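PDB 1ZOI: esterase from Pseudomonas putida, which hydrolyses esters stereoselectively, has an alpha/beta hydrolase fold and is linked to the synthesis of D-beta-acetylthioisobutyric acid. Local coordinates for residues T6-Q11 and A76-A81; G49-A54 and A84-Q89. All blocks are in the same frame, centred on the assembly; numbering follows the deposited sequence.

Contact 1: residues T6-Q11 and A76-A81; sequences TKDGVQ and ADDVAA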
loop_
_atom_site.group_PDB
_atom_site.type_symbol
_atom_site.label_atom_id
_atom_site.label_comp_id
_atom_site.label_asym_id
_atom_site.label_seq_id
_atom_site.Cartn_x
_atom_site.Cartn_y
_atom_site.Cartn_z
ATOM N N THR A 6 0.378 -22.524 -1.466
ATOM C CA THR A 6 1.468 -23.480 -1.617
ATOM C C THR A 6 1.238 -24.708 -0.748
ATOM O O THR A 6 0.322 -24.732 0.079
ATOM C CB THR A 6 2.808 -22.871 -1.199
ATOM O OG1 THR A 6 2.752 -22.539 0.192
ATOM C CG2 THR A 6 3.110 -21.618 -2.010
ATOM N N LYS A 7 2.085 -25.719 -0.935
ATOM C CA LYS A 7 1.997 -26.958 -0.169
ATOM C C LYS A 7 2.096 -26.654 1.318
ATOM O O LYS A 7 1.406 -27.270 2.132
ATOM C CB LYS A 7 3.140 -27.908 -0.534
ATOM C CG LYS A 7 3.359 -28.137 -2.017
ATOM C CD LYS A 7 4.619 -28.968 -2.247
ATOM C CE LYS A 7 5.843 -28.316 -1.604
ATOM N NZ LYS A 7 7.102 -29.082 -1.836
ATOM N N ASP A 8 2.965 -25.709 1.671
ATOM C CA ASP A 8 3.154 -25.352 3.070
ATOM C C ASP A 8 2.263 -24.233 3.604
ATOM O O ASP A 8 2.591 -23.598 4.609
ATOM C CB ASP A 8 4.635 -25.045 3.363
ATOM C CG ASP A 8 5.295 -24.178 2.298
ATOM O OD1 ASP A 8 6.455 -23.768 2.522
ATOM O OD2 ASP A 8 4.675 -23.918 1.246
ATOM N N GLY A 9 1.135 -24.007 2.934
ATOM C CA GLY A 9 0.176 -23.003 3.371
ATOM C C GLY A 9 0.475 -21.524 3.185
ATOM O O GLY A 9 -0.075 -20.688 3.900
ATOM N N VAL A 10 1.328 -21.186 2.227
ATOM C CA VAL A 10 1.656 -19.786 1.989
ATOM C C VAL A 10 0.794 -19.237 0.858
ATOM O O VAL A 10 0.555 -19.926 -0.123
ATOM C CB VAL A 10 3.139 -19.630 1.597
ATOM C CG1 VAL A 10 3.458 -18.164 1.310
ATOM C CG2 VAL A 10 4.026 -20.170 2.713
ATOM N N GLN A 11 0.312 -18.005 1.005
ATOM C CA GLN A 11 -0.489 -17.383 -0.045
ATOM C C GLN A 11 0.463 -16.589 -0.925
ATOM O O GLN A 11 1.101 -15.641 -0.458
ATOM C CB GLN A 11 -1.533 -16.429 0.540
ATOM C CG GLN A 11 -2.654 -17.101 1.314
ATOM C CD GLN A 11 -3.459 -18.057 0.455
ATOM O OE1 GLN A 11 -3.296 -19.273 0.542
ATOM N NE2 GLN A 11 -4.325 -17.507 -0.390
ATOM N N ALA A 76 11.792 -21.564 -4.982
ATOM C CA ALA A 76 11.612 -22.383 -6.178
ATOM C C ALA A 76 10.347 -23.231 -6.115
ATOM O O ALA A 76 9.641 -23.382 -7.114
ATOM C CB ALA A 76 12.829 -23.267 -6.385
ATOM N N ASP A 77 10.054 -23.796 -4.948
ATOM C CA ASP A 77 8.846 -24.599 -4.835
ATOM C C ASP A 77 7.617 -23.702 -4.962
ATOM O O ASP A 77 6.572 -24.131 -5.455
ATOM C CB ASP A 77 8.826 -25.371 -3.512
ATOM C CG ASP A 77 9.895 -26.452 -3.453
ATOM O OD1 ASP A 77 10.416 -26.842 -4.526
ATOM O OD2 ASP A 77 10.207 -26.920 -2.335
ATOM N N ASP A 78 7.731 -22.451 -4.521
ATOM C CA ASP A 78 6.609 -21.531 -4.642
ATOM C C ASP A 78 6.368 -21.254 -6.126
ATOM O O ASP A 78 5.229 -21.126 -6.565
ATOM C CB ASP A 78 6.882 -20.227 -3.889
ATOM C CG ASP A 78 6.924 -20.421 -2.379
ATOM O OD1 ASP A 78 6.416 -21.454 -1.888
ATOM O OD2 ASP A 78 7.456 -19.533 -1.680
ATOM N N VAL A 79 7.447 -21.167 -6.901
ATOM C CA VAL A 79 7.317 -20.936 -8.335
ATOM C C VAL A 79 6.541 -22.119 -8.916
ATOM O O VAL A 79 5.627 -21.949 -9.724
ATOM C CB VAL A 79 8.699 -20.854 -9.029
ATOM C CG1 VAL A 79 8.518 -20.768 -10.543
ATOM C CG2 VAL A 79 9.462 -19.629 -8.536
ATOM N N ALA A 80 6.907 -23.320 -8.485
ATOM C CA ALA A 80 6.245 -24.528 -8.956
ATOM C C ALA A 80 4.744 -24.477 -8.696
ATOM O O ALA A 80 3.952 -24.898 -9.535
ATOM C CB ALA A 80 6.857 -25.761 -8.285
ATOM N N ALA A 81 4.345 -23.955 -7.538
ATOM C CA ALA A 81 2.923 -23.869 -7.215
ATOM C C ALA A 81 2.201 -22.919 -8.172
ATOM O O ALA A 81 1.072 -23.182 -8.608
ATOM C CB ALA A 81 2.741 -23.408 -5.768
HETATM O O HOH W 1 6.374 -24.121 -1.278
#
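Thr6 and Asp78 make the closest approach between the 6-11 turn and the helix segment 76-81, and they do so without a direct hydrogen bond. The van der Waals part rests on one methyl group: Thr6 CG2 lies 3.3 Å from Asp78 OD1 and 4.2 Å from Ala81 CB, so it faces two residues almost one helical turn apart. The torsion of Thr6 (chi1 63°) divides the labour of its branches, sending the methyl to the helix while OG1 turns back into its own loop.

The hydrogen bonds belong to that loop. Thr6 OG1 accepts from Val10 N at 2.8 Å and donates to Asp8 OD2 at 2.6 Å, meeting the carboxylate on its anti side and 33° out of its plane. One hydroxyl thus ties together both ends of the bend and fixes the Asp8 side chain. A single water then spans the gap, donating to Asp8 OD2 at 3.0 Å and to Asp78 OD1 at 2.7 Å.

Charge is distributed with similar economy. Asp8 OD2 and Asp78 OD1 stand only 4.4 Å apart, a pairing probably made tolerable by the water and by Arg58, which forms salt bridges with the other oxygen of each carboxylate. At the outer margin Lys7, its chain bent at chi3, brings NZ to within 3.8 Å of Asp77 OD2, a long salt bridge; Asp77 is more firmly engaged through OD1, by His110 and Arg109.

Residues Thr6 to Gly9 form a type I beta turn, with Gly9 N bonded to Thr6 O and Gly9 at positive phi. The arrangement is that of a beta hairpin connection between strands 3-5 and 11-17, at the antiparallel edge of an alpha/beta hydrolase sheet, docked on a flanking helix.

Contact 2: residues G49-A54 and A84-Q89; sequences GYRVVA and AHLGIQ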
loop_
_atom_site.group_PDB
_atom_site.type_symbol
_atom_site.label_atom_id
_atom_site.label_comp_id
_atom_site.label_asym_id
_atom_site.label_seq_id
_atom_site.Cartn_x
_atom_site.Cartn_y
_atom_site.Cartn_z
ATOM N N GLY A 49 2.156 -9.351 -27.991
ATOM C CA GLY A 49 1.392 -10.584 -28.056
ATOM C C GLY A 49 1.709 -11.720 -27.106
ATOM O O GLY A 49 1.400 -12.871 -27.407
ATOM N N TYR A 50 2.312 -11.416 -25.963
ATOM C CA TYR A 50 2.637 -12.454 -24.988
ATOM C C TYR A 50 1.670 -12.414 -23.814
ATOM O O TYR A 50 0.967 -11.426 -23.600
ATOM C CB TYR A 50 4.052 -12.255 -24.428
ATOM C CG TYR A 50 5.167 -12.598 -25.389
ATOM C CD1 TYR A 50 5.653 -13.900 -25.488
ATOM C CD2 TYR A 50 5.708 -11.625 -26.226
ATOM C CE1 TYR A 50 6.653 -14.222 -26.403
ATOM C CE2 TYR A 50 6.702 -11.938 -27.143
ATOM C CZ TYR A 50 7.166 -13.235 -27.228
ATOM O OH TYR A 50 8.127 -13.545 -28.161
ATOM N N ARG A 51 1.630 -13.515 -23.075
ATOM C CA ARG A 51 0.836 -13.602 -21.860
ATOM C C ARG A 51 1.948 -13.454 -20.830
ATOM O O ARG A 51 2.964 -14.144 -20.916
ATOM C CB ARG A 51 0.171 -14.973 -21.721
ATOM C CG ARG A 51 -0.490 -15.201 -20.364
ATOM C CD ARG A 51 -1.134 -16.584 -20.294
ATOM N NE ARG A 51 -1.604 -16.920 -18.950
ATOM C CZ ARG A 51 -2.147 -18.090 -18.625
ATOM N NH1 ARG A 51 -2.286 -19.030 -19.546
ATOM N NH2 ARG A 51 -2.552 -18.321 -17.383
ATOM N N VAL A 52 1.778 -12.550 -19.872
ATOM C CA VAL A 52 2.818 -12.336 -18.881
ATOM C C VAL A 52 2.362 -12.658 -17.471
ATOM O O VAL A 52 1.246 -12.332 -17.076
ATOM C CB VAL A 52 3.348 -10.883 -18.949
ATOM C CG1 VAL A 52 3.948 -10.633 -20.334
ATOM C CG2 VAL A 52 2.230 -9.892 -18.672
ATOM N N VAL A 53 3.245 -13.315 -16.724
ATOM C CA VAL A 53 2.966 -13.710 -15.353
ATOM C C VAL A 53 4.077 -13.213 -14.427
ATOM O O VAL A 53 5.256 -13.286 -14.760
ATOM C CB VAL A 53 2.853 -15.252 -15.251
ATOM C CG1 VAL A 53 2.724 -15.688 -13.800
ATOM C CG2 VAL A 53 1.649 -15.730 -16.056
ATOM N N ALA A 54 3.692 -12.686 -13.272
ATOM C CA ALA A 54 4.670 -12.200 -12.301
ATOM C C ALA A 54 4.077 -12.378 -10.916
ATOM O O ALA A 54 2.976 -11.905 -10.647
ATOM C CB ALA A 54 4.987 -10.727 -12.547
ATOM N N ALA A 84 1.950 -24.650 -11.728
ATOM C CA ALA A 84 0.942 -25.711 -11.754
ATOM C C ALA A 84 -0.463 -25.132 -11.715
ATOM O O ALA A 84 -1.358 -25.576 -12.437
ATOM C CB ALA A 84 1.140 -26.658 -10.572
ATOM N N HIS A 85 -0.650 -24.132 -10.865
ATOM C CA HIS A 85 -1.945 -23.488 -10.716
ATOM C C HIS A 85 -2.458 -22.907 -12.034
ATOM O O HIS A 85 -3.632 -23.071 -12.379
ATOM C CB HIS A 85 -1.844 -22.386 -9.656
ATOM C CG HIS A 85 -3.167 -21.832 -9.225
ATOM N ND1 HIS A 85 -3.623 -20.594 -9.624
ATOM C CD2 HIS A 85 -4.128 -22.347 -8.424
ATOM C CE1 HIS A 85 -4.808 -20.369 -9.084
ATOM N NE2 HIS A 85 -5.137 -21.418 -8.352
ATOM N N LEU A 86 -1.573 -22.242 -12.773
ATOM C CA LEU A 86 -1.934 -21.614 -14.041
ATOM C C LEU A 86 -1.740 -22.477 -15.286
ATOM O O LEU A 86 -2.172 -22.097 -16.374
ATOM C CB LEU A 86 -1.143 -20.318 -14.221
ATOM C CG LEU A 86 -1.408 -19.234 -13.181
ATOM C CD1 LEU A 86 -0.474 -18.058 -13.440
ATOM C CD2 LEU A 86 -2.872 -18.800 -13.245
ATOM N N GLY A 87 -1.090 -23.625 -15.131
ATOM C CA GLY A 87 -0.857 -24.494 -16.271
ATOM C C GLY A 87 0.063 -23.852 -17.296
ATOM O O GLY A 87 -0.112 -24.035 -18.502
ATOM N N ILE A 88 1.056 -23.106 -16.819
ATOM C CA ILE A 88 1.988 -22.429 -17.714
ATOM C C ILE A 88 3.347 -23.116 -17.835
ATOM O O ILE A 88 4.390 -22.466 -17.857
ATOM C CB ILE A 88 2.212 -20.968 -17.285
ATOM C CG1 ILE A 88 2.727 -20.918 -15.844
ATOM C CG2 ILE A 88 0.918 -20.191 -17.423
ATOM C CD1 ILE A 88 3.117 -19.527 -15.397
ATOM N N GLN A 89 3.331 -24.441 -17.909
ATOM C CA GLN A 89 4.568 -25.185 -18.064
ATOM C C GLN A 89 5.162 -24.852 -19.436
ATOM O O GLN A 89 4.430 -24.546 -20.380
ATOM C CB GLN A 89 4.300 -26.691 -17.978
ATOM C CG GLN A 89 3.868 -27.185 -16.608
ATOM C CD GLN A 89 2.389 -26.964 -16.313
ATOM O OE1 GLN A 89 1.631 -26.487 -17.159
ATOM N NE2 GLN A 89 1.973 -27.322 -15.103
HETATM O O HOH W 2 -2.479 -21.872 -19.179
HETATM O O HOH W 3 -4.582 -20.338 -16.746
#
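Ile88 lays its CG2 methyl over the guanidinium of Arg51, 3.8 Å above the plane and near its centre, with Arg51 CZ the closest atom at 3.9 Å. Beside this contact the branches of Val53 meet two aliphatic ends tip to tip: Val53 CG1 is 4.0 Å from Leu86 CD1, and Val53 CG2 is 4.1 Å from Ile88 CD1. Leu86 also borders the arginine, through its CB near NH2.

The torsions of Ile88 explain how one residue serves both neighbours. CG1 sits between the backbone N and the carbonyl carbon (chi1 57°), carrying CD1 to the valine and leaving CG2 for the arginine. Arg51 for its part runs fully extended from CG to NE, long enough to carry its charged end beyond the valine to the helix terminus.

Two waters form the next shell. One accepts from Arg51 NH1 and donates to Leu86 O at 2.8 Å; the other accepts from Arg51 NH2 at 2.9 Å and donates to the same carbonyl oxygen. Farther out, Asp16 of strand 11-17 forms a salt bridge with Arg51 NE, while backbone bonds to Ile25 hold both Arg51 and Val53 in the sheet. On the other side of the contact a Schellman motif ends helix 72-86, with Gly87 at positive phi as its C-prime residue, and so delivers Leu86 and Ile88 to the strand together.

The chemistry is therefore that of a buried cation sharing a site with aliphatic groups. One of its faces is given to a methyl, whereas its N-H groups find an aspartate, water and, weakly through NH1, the Arg20 carbonyl; through the two waters its positive charge would also be expected to complement the negative end of the helix dipole, where Leu86 O is gripped by both.

In the fold
From the N terminus, the chain leaves strand 3-5 and enters the 6-11 hairpin turn, the first half of contact 1. It then passes through strands 11-17 and 24-28 and helix 39-47 to reach strand 51-55, where contact 2 begins. Helix 72-86 closes both loops: its 76-81 part returns to the turn, and its C-terminal end, with residues 87-89, returns to the strand. The two closures cross, since their segments alternate along the sequence, and their centres lie 16 Å apart. One helix is thereby tied at one place to the antiparallel margin of the sheet and at another to strand 51-55 farther in.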